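Local coordinates for protein (R)-specific secondary-alkylsulfatase (Pseudomonas sp., PDB 4AXH) that hydrolyses secondary alkyl sulfates enantioselectively with inversion of configuration, turning (R)-sulfate esters into (S)-alcohols with the help of two zinc ions, at residues 212-220 with 543-551; 319-329 with 425-433. All coordinates share one frame; numbering follows the deposited sequence.

Contact 1 (212-220 with 543-551)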
# COMPACT_ATOMS: atom_id res chain seq x y z
N GLU A 212 -9.54 4.43 17.95
CA GLU A 212 -8.89 3.28 17.31
C GLU A 212 -7.68 3.74 16.51
O GLU A 212 -6.65 3.07 16.56
CB GLU A 212 -9.87 2.56 16.34
CG GLU A 212 -11.21 2.15 16.92
CD GLU A 212 -12.40 3.10 16.77
OE1 GLU A 212 -12.61 3.97 17.65
OE2 GLU A 212 -13.16 2.91 15.79
N HIS A 213 -7.78 4.87 15.80
CA HIS A 213 -6.71 5.39 14.95
C HIS A 213 -5.68 6.24 15.64
O HIS A 213 -4.49 6.05 15.39
CB HIS A 213 -7.27 6.08 13.71
CG HIS A 213 -7.93 5.11 12.79
ND1 HIS A 213 -9.29 5.14 12.60
CD2 HIS A 213 -7.40 4.07 12.11
CE1 HIS A 213 -9.54 4.15 11.76
NE2 HIS A 213 -8.43 3.48 11.44
N ALA A 214 -6.11 7.16 16.51
CA ALA A 214 -5.19 8.00 17.27
C ALA A 214 -4.13 7.12 18.01
O ALA A 214 -2.95 7.46 18.03
CB ALA A 214 -5.97 8.86 18.25
N VAL A 215 -4.56 5.95 18.54
CA VAL A 215 -3.69 5.03 19.29
C VAL A 215 -2.93 3.97 18.43
O VAL A 215 -1.78 3.67 18.74
CB VAL A 215 -4.37 4.47 20.59
CG1 VAL A 215 -5.11 5.56 21.36
CG2 VAL A 215 -5.34 3.34 20.28
N SER A 216 -3.55 3.45 17.35
CA SER A 216 -2.98 2.39 16.50
C SER A 216 -1.93 2.82 15.46
O SER A 216 -0.89 2.16 15.35
CB SER A 216 -4.08 1.56 15.84
OG SER A 216 -5.00 1.06 16.79
N GLU A 217 -2.22 3.88 14.69
CA GLU A 217 -1.29 4.38 13.67
C GLU A 217 -0.03 5.06 14.29
O GLU A 217 1.04 5.04 13.67
CB GLU A 217 -2.00 5.33 12.68
CG GLU A 217 -2.30 6.73 13.22
CD GLU A 217 -2.98 7.72 12.29
OE1 GLU A 217 -2.34 8.13 11.29
OE2 GLU A 217 -4.12 8.14 12.61
N ASN A 218 -0.20 5.63 15.53
CA ASN A 218 0.80 6.39 16.30
C ASN A 218 1.61 5.61 17.38
O ASN A 218 2.60 6.18 17.89
CB ASN A 218 0.19 7.68 16.90
CG ASN A 218 -0.40 8.64 15.88
OD1 ASN A 218 0.43 9.13 14.96
ND2 ASN A 218 -1.58 8.98 15.92
N ILE A 219 1.21 4.34 17.74
CA ILE A 219 1.91 3.52 18.76
C ILE A 219 2.44 2.11 18.24
O ILE A 219 3.35 1.58 18.88
CB ILE A 219 1.25 3.55 20.21
CG1 ILE A 219 0.62 4.97 20.56
CG2 ILE A 219 2.26 3.14 21.29
CD1 ILE A 219 -0.44 5.04 21.70
N LEU A 220 2.00 1.57 17.05
CA LEU A 220 2.50 0.28 16.50
C LEU A 220 3.98 0.12 15.99
O LEU A 220 4.80 -0.22 16.83
CB LEU A 220 1.50 -0.48 15.62
CG LEU A 220 1.67 -2.05 15.61
CD1 LEU A 220 1.61 -2.66 17.02
CD2 LEU A 220 0.65 -2.74 14.73
N MET A 543 1.54 8.82 25.65
CA MET A 543 0.62 8.31 24.63
C MET A 543 0.35 6.82 24.82
O MET A 543 -0.81 6.44 24.77
CB MET A 543 1.14 8.61 23.22
CG MET A 543 0.75 9.99 22.71
SD MET A 543 -0.72 9.98 21.69
CE MET A 543 -0.11 8.98 20.33
N GLY A 544 1.39 6.02 25.08
CA GLY A 544 1.28 4.57 25.26
C GLY A 544 0.46 4.02 26.43
O GLY A 544 0.24 2.81 26.52
N ARG A 545 0.01 4.90 27.35
CA ARG A 545 -0.82 4.50 28.49
C ARG A 545 -2.25 4.09 28.08
O ARG A 545 -2.86 3.28 28.76
CB ARG A 545 -0.82 5.58 29.62
CG ARG A 545 -1.56 6.87 29.29
CD ARG A 545 -1.56 7.88 30.44
NE ARG A 545 -2.88 7.98 31.08
CZ ARG A 545 -3.35 9.06 31.70
NH1 ARG A 545 -2.62 10.17 31.78
NH2 ARG A 545 -4.56 9.05 32.25
N ALA A 546 -2.75 4.65 26.95
CA ALA A 546 -4.08 4.43 26.35
C ALA A 546 -4.20 3.12 25.57
O ALA A 546 -5.23 2.88 24.92
CB ALA A 546 -4.44 5.60 25.45
N LEU A 547 -3.17 2.26 25.66
CA LEU A 547 -3.13 0.99 24.95
C LEU A 547 -3.95 -0.10 25.60
O LEU A 547 -3.76 -0.41 26.78
CB LEU A 547 -1.70 0.48 24.75
CG LEU A 547 -0.80 1.19 23.76
CD1 LEU A 547 0.49 0.40 23.60
CD2 LEU A 547 -1.45 1.28 22.36
N THR A 548 -4.84 -0.70 24.80
CA THR A 548 -5.69 -1.81 25.19
C THR A 548 -4.78 -3.05 25.30
O THR A 548 -3.73 -3.10 24.65
CB THR A 548 -6.78 -2.03 24.12
OG1 THR A 548 -6.20 -2.64 22.97
CG2 THR A 548 -7.52 -0.76 23.74
N PRO A 549 -5.18 -4.08 26.08
CA PRO A 549 -4.36 -5.29 26.17
C PRO A 549 -3.99 -5.89 24.81
O PRO A 549 -2.83 -6.19 24.59
CB PRO A 549 -5.23 -6.24 27.00
CG PRO A 549 -6.60 -5.66 26.96
CD PRO A 549 -6.39 -4.20 26.91
N ASP A 550 -4.97 -5.99 23.87
CA ASP A 550 -4.80 -6.51 22.51
C ASP A 550 -3.73 -5.75 21.73
O ASP A 550 -2.94 -6.37 21.02
CB ASP A 550 -6.13 -6.53 21.75
CG ASP A 550 -7.07 -5.37 22.08
OD1 ASP A 550 -7.60 -5.34 23.21
OD2 ASP A 550 -7.24 -4.48 21.21
N MET A 551 -3.69 -4.42 21.89
CA MET A 551 -2.70 -3.56 21.25
C MET A 551 -1.34 -3.83 21.84
O MET A 551 -0.36 -3.98 21.09
CB MET A 551 -3.07 -2.08 21.43
CG MET A 551 -4.04 -1.59 20.39
SD MET A 551 -4.93 -0.12 20.88
CE MET A 551 -6.40 -0.29 19.81
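Ile219 and Gly544 bring the backbones closest, their CA atoms 6.6 Å apart, and Val215, one turn earlier on helix 210-219, faces Leu547 at 7.0 Å between CA atoms. The interface is mainly apolar, with methionine, isoleucine, leucine and valine side chains meeting across it. Ile219 touches Met543, Gly544 and Leu547. Its CG1 branch lies anti to the carbonyl carbon (chi1 -35°), so that CD1 reaches Met543 O at 3.4 Å and Leu547 CD2 at 3.9 Å, while the CG2 branch meets Leu547 CD1. Gly544, lacking a side chain, presents bare backbone to the end of Ile219. Met543 bends at both chi2 and chi3 and curls its methyl CE onto Asn218 CB, 3.7 Å away. The amide of Asn218 turns back to its own helix, where ND2 donates to Ala214 O at 2.9 Å with an N-H...O angle of 163°, so ND2 is engaged within the helix while CB serves the packing. On the other flank Val215 divides its branches, CG1 against Ala546 CB and CG2 against Met551 SD at 3.5 Å. Met551 crosses the valine at about a right angle, and its extended chain carries CE on to Ser216 OG. That hydroxyl donates to Glu212 O, an acceptor it shares with Ser216 N, and so spends its polarity inside the helix. Thr548 is the N-cap of helix 549-559; its OG1 accepts from Met551 N at 3.3 Å, which helps to set the turn from which the methionine projects. Phe185 of helix 182-185 touches Ala214, Asn218 and Met543. The contact is interdomain packing: a helix of the metallo-beta-lactamase domain, lying near the zinc and sulfate site, meets the segment that leads into helix 549-559 of the SCP2-like C-terminal region.

Contact 2 (319-329 with 425-433); sequences LLTPRGAEVRD and RAVYQRYLG
Ala426 sits where Leu320 and Val327 converge on helix 420-431: its CB lies 3.9 Å from Leu320 CB and equally far from Val327 CG1. This is the close-packed part, and a small methyl suits it because the loop backbone comes within 6.1 Å between the CA atoms of Leu320 and Ala426. Leu319 extends the apolar patch, its CD1 meeting Val427 CG2 at 3.8 Å. Gln429 crosses Leu320 at about a right angle, and its NE2 lies 3.5 Å from Val327 CG1, while OE1 accepts from Phe434 N of the second subunit. The loop carries Leu319 to Arg323 and Arg328 of the sulfate-binding site. A sulfate-binding loop of the metallo-beta-lactamase fold thus rests on a helix of the dimerisation domain; the side chain of Arg328 sets off away from that helix, and its NH1 donates to Asn318 O. Towards the more exposed end the packing gives way to charge. Asp329, with CG trans to the backbone N (chi1 -176°), lays its carboxylate over one face of the Arg430 guanidinium, the planes 14° apart. Asp329 OD2 and Arg430 NH2 are 3.6 Å apart, a long salt bridge of charges alone, for no N-H points at the oxygen. Asp329 also N-caps helix 330-344, its OD1 accepting weakly from Lys331 N and Ala332 N. Arg430 NH2 has a second, weak ion pair with Glu326 of the second subunit.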
# COMPACT_ATOMS: atom_id res chain seq x y z
N LEU A 319 1.44 11.11 -0.08
CA LEU A 319 0.64 9.91 -0.30
C LEU A 319 1.37 8.79 0.47
O LEU A 319 0.75 7.80 0.88
CB LEU A 319 0.46 9.57 -1.80
CG LEU A 319 -0.42 10.54 -2.55
CD1 LEU A 319 -0.41 10.24 -4.03
CD2 LEU A 319 -1.85 10.57 -1.98
N LEU A 320 2.69 8.98 0.69
CA LEU A 320 3.60 8.11 1.43
C LEU A 320 4.55 8.98 2.24
O LEU A 320 5.55 9.47 1.68
CB LEU A 320 4.40 7.13 0.50
CG LEU A 320 5.27 6.08 1.22
CD1 LEU A 320 4.43 4.95 1.75
CD2 LEU A 320 6.33 5.52 0.30
N THR A 321 4.26 9.16 3.55
CA THR A 321 5.12 9.96 4.43
C THR A 321 6.56 9.38 4.55
O THR A 321 6.74 8.16 4.57
CB THR A 321 4.41 10.49 5.69
OG1 THR A 321 5.37 10.84 6.68
CG2 THR A 321 3.43 9.55 6.27
N PRO A 322 7.61 10.25 4.50
CA PRO A 322 9.01 9.75 4.52
C PRO A 322 9.48 9.01 5.78
O PRO A 322 10.50 8.29 5.74
CB PRO A 322 9.83 11.01 4.25
CG PRO A 322 8.88 11.99 3.70
CD PRO A 322 7.59 11.72 4.36
N ARG A 323 8.77 9.18 6.91
CA ARG A 323 9.09 8.47 8.16
C ARG A 323 8.68 6.99 8.07
O ARG A 323 9.10 6.19 8.90
CB ARG A 323 8.36 9.14 9.35
CG ARG A 323 6.83 9.10 9.30
CD ARG A 323 6.25 9.96 10.39
NE ARG A 323 5.55 9.16 11.41
CZ ARG A 323 5.94 9.00 12.67
NH1 ARG A 323 7.06 9.57 13.11
NH2 ARG A 323 5.21 8.27 13.52
N GLY A 324 7.80 6.69 7.11
CA GLY A 324 7.23 5.38 6.83
C GLY A 324 5.79 5.35 7.28
O GLY A 324 5.49 5.78 8.40
N ALA A 325 4.88 4.81 6.44
CA ALA A 325 3.43 4.64 6.70
C ALA A 325 2.76 3.82 5.60
O ALA A 325 3.38 3.51 4.57
CB ALA A 325 2.75 5.99 6.81
N GLU A 326 1.48 3.51 5.79
CA GLU A 326 0.68 2.86 4.75
C GLU A 326 0.30 3.97 3.73
O GLU A 326 -0.00 5.10 4.13
CB GLU A 326 -0.63 2.27 5.34
CG GLU A 326 -0.44 1.15 6.35
CD GLU A 326 -1.70 0.59 6.98
OE1 GLU A 326 -2.81 0.84 6.44
OE2 GLU A 326 -1.58 -0.10 8.02
N VAL A 327 0.34 3.64 2.41
CA VAL A 327 -0.04 4.56 1.33
C VAL A 327 -1.46 5.07 1.51
O VAL A 327 -2.32 4.34 2.00
CB VAL A 327 0.11 3.97 -0.09
CG1 VAL A 327 1.38 4.44 -0.76
CG2 VAL A 327 -0.00 2.46 -0.10
N ARG A 328 -1.69 6.31 1.08
CA ARG A 328 -2.99 6.97 1.11
C ARG A 328 -3.67 6.85 -0.27
O ARG A 328 -3.00 6.53 -1.26
CB ARG A 328 -2.84 8.43 1.54
CG ARG A 328 -2.50 8.54 2.97
CD ARG A 328 -1.72 9.77 3.22
NE ARG A 328 -1.61 10.05 4.66
CZ ARG A 328 -0.81 10.99 5.18
NH1 ARG A 328 -0.06 11.76 4.38
NH2 ARG A 328 -0.74 11.16 6.51
N ASP A 329 -4.99 7.06 -0.31
CA ASP A 329 -5.77 6.98 -1.55
C ASP A 329 -6.04 8.41 -2.08
O ASP A 329 -6.96 9.11 -1.59
CB ASP A 329 -7.08 6.20 -1.33
CG ASP A 329 -7.93 5.97 -2.57
OD1 ASP A 329 -7.45 6.33 -3.69
OD2 ASP A 329 -9.05 5.42 -2.43
N ARG A 425 5.47 7.51 -7.52
CA ARG A 425 6.05 6.22 -7.15
C ARG A 425 5.10 5.52 -6.18
O ARG A 425 4.81 4.36 -6.39
CB ARG A 425 7.50 6.40 -6.60
CG ARG A 425 8.49 6.82 -7.72
CD ARG A 425 9.97 6.80 -7.37
NE ARG A 425 10.42 8.08 -6.83
CZ ARG A 425 11.38 8.83 -7.34
NH1 ARG A 425 12.07 8.43 -8.40
NH2 ARG A 425 11.68 9.99 -6.78
N ALA A 426 4.53 6.28 -5.21
CA ALA A 426 3.56 5.80 -4.22
C ALA A 426 2.30 5.19 -4.85
O ALA A 426 1.83 4.16 -4.36
CB ALA A 426 3.18 6.92 -3.23
N VAL A 427 1.74 5.86 -5.89
CA VAL A 427 0.51 5.38 -6.62
C VAL A 427 0.86 4.01 -7.28
O VAL A 427 0.04 3.09 -7.23
CB VAL A 427 -0.12 6.42 -7.62
CG1 VAL A 427 -1.40 5.89 -8.27
CG2 VAL A 427 -0.42 7.75 -6.92
N TYR A 428 2.09 3.86 -7.82
CA TYR A 428 2.61 2.62 -8.39
C TYR A 428 2.66 1.56 -7.29
O TYR A 428 2.12 0.49 -7.51
CB TYR A 428 3.99 2.83 -9.02
CG TYR A 428 4.49 1.63 -9.79
CD1 TYR A 428 5.12 0.56 -9.15
CD2 TYR A 428 4.34 1.56 -11.18
CE1 TYR A 428 5.60 -0.54 -9.87
CE2 TYR A 428 4.81 0.46 -11.90
CZ TYR A 428 5.45 -0.57 -11.25
OH TYR A 428 5.90 -1.64 -11.99
N GLN A 429 3.27 1.87 -6.11
CA GLN A 429 3.33 0.98 -4.94
C GLN A 429 1.92 0.55 -4.50
O GLN A 429 1.66 -0.65 -4.34
CB GLN A 429 4.07 1.68 -3.76
CG GLN A 429 3.90 0.98 -2.39
CD GLN A 429 4.35 1.80 -1.19
OE1 GLN A 429 5.42 2.41 -1.19
NE2 GLN A 429 3.56 1.76 -0.12
N ARG A 430 1.01 1.54 -4.31
CA ARG A 430 -0.37 1.27 -3.90
C ARG A 430 -1.14 0.30 -4.84
O ARG A 430 -1.77 -0.62 -4.34
CB ARG A 430 -1.15 2.57 -3.57
CG ARG A 430 -2.59 2.63 -4.04
CD ARG A 430 -3.60 3.16 -3.04
NE ARG A 430 -4.93 3.02 -3.63
CZ ARG A 430 -6.05 2.70 -2.98
NH1 ARG A 430 -6.02 2.50 -1.67
NH2 ARG A 430 -7.19 2.56 -3.63
N TYR A 431 -1.04 0.47 -6.16
CA TYR A 431 -1.78 -0.37 -7.12
C TYR A 431 -1.00 -1.59 -7.58
O TYR A 431 -1.62 -2.58 -7.97
CB TYR A 431 -2.25 0.44 -8.35
CG TYR A 431 -3.39 1.40 -8.09
CD1 TYR A 431 -4.70 0.95 -8.02
CD2 TYR A 431 -3.15 2.76 -7.92
CE1 TYR A 431 -5.75 1.83 -7.76
CE2 TYR A 431 -4.20 3.66 -7.70
CZ TYR A 431 -5.51 3.19 -7.63
OH TYR A 431 -6.54 4.09 -7.35
N LEU A 432 0.33 -1.51 -7.64
CA LEU A 432 1.13 -2.64 -8.12
C LEU A 432 2.16 -3.19 -7.10
O LEU A 432 2.31 -4.41 -6.96
CB LEU A 432 1.77 -2.37 -9.50
CG LEU A 432 0.79 -1.99 -10.65
CD1 LEU A 432 1.54 -1.62 -11.93
CD2 LEU A 432 -0.23 -3.08 -10.94
N GLY A 433 2.84 -2.29 -6.39
CA GLY A 433 3.83 -2.69 -5.40
C GLY A 433 5.25 -2.36 -5.77
O GLY A 433 5.51 -1.88 -6.87

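How the contacts relate
Both contacts are partly buried and both attach another domain to the metallo-beta-lactamase domain: contact 1 the C-terminal domain, through a helix beside the metal site, contact 2 the dimerisation domain, through the sulfate-binding loop. No secondary-structure element is shared. Contact 2 lies nearer the centre of the chain, about 14 Å between centres against about 17 Å, and, unlike contact 1, has no exposed residue among those touching. Their centres lie 22 Å apart, yet their nearest atoms come within about 5 Å. Contact 1 joins methionine and aliphatic chains and is not touched by the second chain; contact 2 lies at the dimer interface and adds an ion pair and intersubunit bonds to its aliphatic packing.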